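Local coordinates for hemerythrin HHE cation binding domain protein (Mycobacterium kansasii, PDB 6TYJ) that binds zinc and iron ions in a helical hemerythrin-like domain, but is of unknown physiological role, at residues S67-L72 and P124-V129. Residues are numbered along the deposited sequence; the frame is centred on the assembly and turned at random.
Sequences SAATKL and PAPPEV
Pro-126 is the first residue of 124-129 to meet the other segment, its CB and CG carbons meeting both Ala-69 and Leu-72. Ring atom CG lies 3.8 Å from CB of Ala-69 and equally 3.8 Å from CD1 of Leu-72; the rigid, apolar ring suits this buried place. Leu-72 and Pro-126 run past each other in opposite directions, and with CG of Leu-72 beside its backbone N (chi1 -76°) the CD1 branch reaches the ring.

Pro-126 also opens a type I beta turn, closed by the hydrogen bond from Val-129 N to Pro-126 O (3.0 Å). Pro-127 fits its second position, where the ring holds phi near -60°. Glu-128, exposed as suits a carboxylate, sets its backbone O 3.8 Å from CB of Ala-68; its chain bends at chi2 (78°), bringing OE1 to 4.1 Å from CB of Ala-69, a contact without a hydrogen bond. Val-129 then sets CG2 4.3 Å from CB of both Ala-68 and Ala-69, whose small methyls admit the turn closely.

Ala-69 is the N-cap of helix 70-91. This is mainly apolar packing at one end of the hemerythrin-type helical bundle, joining the start of helix 70-91 and the turn before it to the linker between helices 100-121 and 133-161.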
loop_
_atom_site.group_PDB
_atom_site.type_symbol
_atom_site.label_atom_id
_atom_site.label_comp_id
_atom_site.label_asym_id
_atom_site.label_seq_id
_atom_site.Cartn_x
_atom_site.Cartn_y
_atom_site.Cartn_z
ATOM N N SER A 67 7.224 -4.389 -16.746
ATOM C CA SER A 67 6.703 -3.435 -17.719
ATOM C C SER A 67 6.244 -4.085 -19.023
ATOM O O SER A 67 5.455 -3.479 -19.753
ATOM C CB SER A 67 7.749 -2.354 -18.014
ATOM O OG SER A 67 8.917 -2.941 -18.554
ATOM N N ALA A 68 6.677 -5.321 -19.325
ATOM C CA ALA A 68 6.251 -5.932 -20.573
ATOM C C ALA A 68 4.752 -6.205 -20.608
ATOM O O ALA A 68 4.192 -6.383 -21.697
ATOM C CB ALA A 68 7.036 -7.228 -20.840
ATOM N N ALA A 69 4.095 -6.235 -19.452
ATOM C CA ALA A 69 2.655 -6.472 -19.386
ATOM C C ALA A 69 1.910 -5.133 -19.423
ATOM O O ALA A 69 1.338 -4.674 -18.431
ATOM C CB ALA A 69 2.331 -7.255 -18.123
ATOM N N THR A 70 1.913 -4.498 -20.605
ATOM C CA THR A 70 1.589 -3.070 -20.644
ATOM C C THR A 70 0.158 -2.799 -20.183
ATOM O O THR A 70 -0.074 -1.831 -19.454
ATOM C CB THR A 70 1.813 -2.461 -22.035
ATOM O OG1 THR A 70 0.912 -3.024 -22.985
ATOM C CG2 THR A 70 3.242 -2.677 -22.488
ATOM N N LYS A 71 -0.815 -3.623 -20.603
ATOM C CA LYS A 71 -2.195 -3.364 -20.190
ATOM C C LYS A 71 -2.362 -3.549 -18.689
ATOM O O LYS A 71 -3.037 -2.747 -18.024
ATOM C CB LYS A 71 -3.178 -4.270 -20.945
ATOM C CG LYS A 71 -4.643 -3.879 -20.757
ATOM C CD LYS A 71 -5.569 -4.731 -21.608
ATOM C CE LYS A 71 -6.051 -5.941 -20.836
ATOM N NZ LYS A 71 -7.296 -6.516 -21.435
ATOM N N LEU A 72 -1.787 -4.614 -18.137
ATOM C CA LEU A 72 -1.965 -4.854 -16.709
ATOM C C LEU A 72 -1.188 -3.841 -15.875
ATOM O O LEU A 72 -1.574 -3.556 -14.727
ATOM C CB LEU A 72 -1.559 -6.283 -16.360
ATOM C CG LEU A 72 -2.573 -7.357 -16.758
ATOM C CD1 LEU A 72 -1.946 -8.737 -16.627
ATOM C CD2 LEU A 72 -3.857 -7.248 -15.921
ATOM N N PRO A 124 2.236 -14.207 -9.349
ATOM C CA PRO A 124 3.521 -13.927 -10.012
ATOM C C PRO A 124 3.354 -13.117 -11.273
ATOM O O PRO A 124 2.237 -12.829 -11.678
ATOM C CB PRO A 124 4.070 -15.317 -10.358
ATOM C CG PRO A 124 3.225 -16.282 -9.628
ATOM C CD PRO A 124 1.892 -15.634 -9.411
ATOM N N ALA A 125 4.478 -12.759 -11.900
ATOM C CA ALA A 125 4.412 -11.879 -13.047
ATOM C C ALA A 125 3.580 -12.498 -14.167
ATOM O O ALA A 125 3.554 -13.728 -14.335
ATOM C CB ALA A 125 5.807 -11.561 -13.567
ATOM N N PRO A 126 2.914 -11.665 -14.960
ATOM C CA PRO A 126 2.124 -12.166 -16.090
ATOM C C PRO A 126 2.994 -12.855 -17.132
ATOM O O PRO A 126 4.225 -12.668 -17.180
ATOM C CB PRO A 126 1.476 -10.894 -16.662
ATOM C CG PRO A 126 1.529 -9.904 -15.590
ATOM C CD PRO A 126 2.745 -10.214 -14.762
ATOM N N PRO A 127 2.379 -13.647 -18.012
ATOM C CA PRO A 127 3.164 -14.496 -18.922
ATOM C C PRO A 127 4.111 -13.733 -19.849
ATOM O O PRO A 127 5.142 -14.290 -20.246
ATOM C CB PRO A 127 2.074 -15.243 -19.703
ATOM C CG PRO A 127 0.923 -15.323 -18.741
ATOM C CD PRO A 127 0.959 -14.040 -17.961
ATOM N N GLU A 128 3.800 -12.477 -20.190
ATOM C CA GLU A 128 4.661 -11.676 -21.068
ATOM C C GLU A 128 5.990 -11.320 -20.424
ATOM O O GLU A 128 6.942 -10.971 -21.144
ATOM C CB GLU A 128 3.959 -10.367 -21.453
ATOM C CG GLU A 128 2.655 -10.514 -22.188
ATOM C CD GLU A 128 1.492 -10.883 -21.271
ATOM O OE1 GLU A 128 1.645 -10.819 -20.028
ATOM O OE2 GLU A 128 0.425 -11.256 -21.804
ATOM N N VAL A 129 6.080 -11.391 -19.102
ATOM C CA VAL A 129 7.274 -10.965 -18.381
ATOM C C VAL A 129 8.255 -12.127 -18.278
ATOM O O VAL A 129 7.911 -13.198 -17.767
ATOM C CB VAL A 129 6.912 -10.437 -16.992
ATOM C CG1 VAL A 129 8.187 -10.113 -16.230
ATOM C CG2 VAL A 129 6.018 -9.228 -17.147
#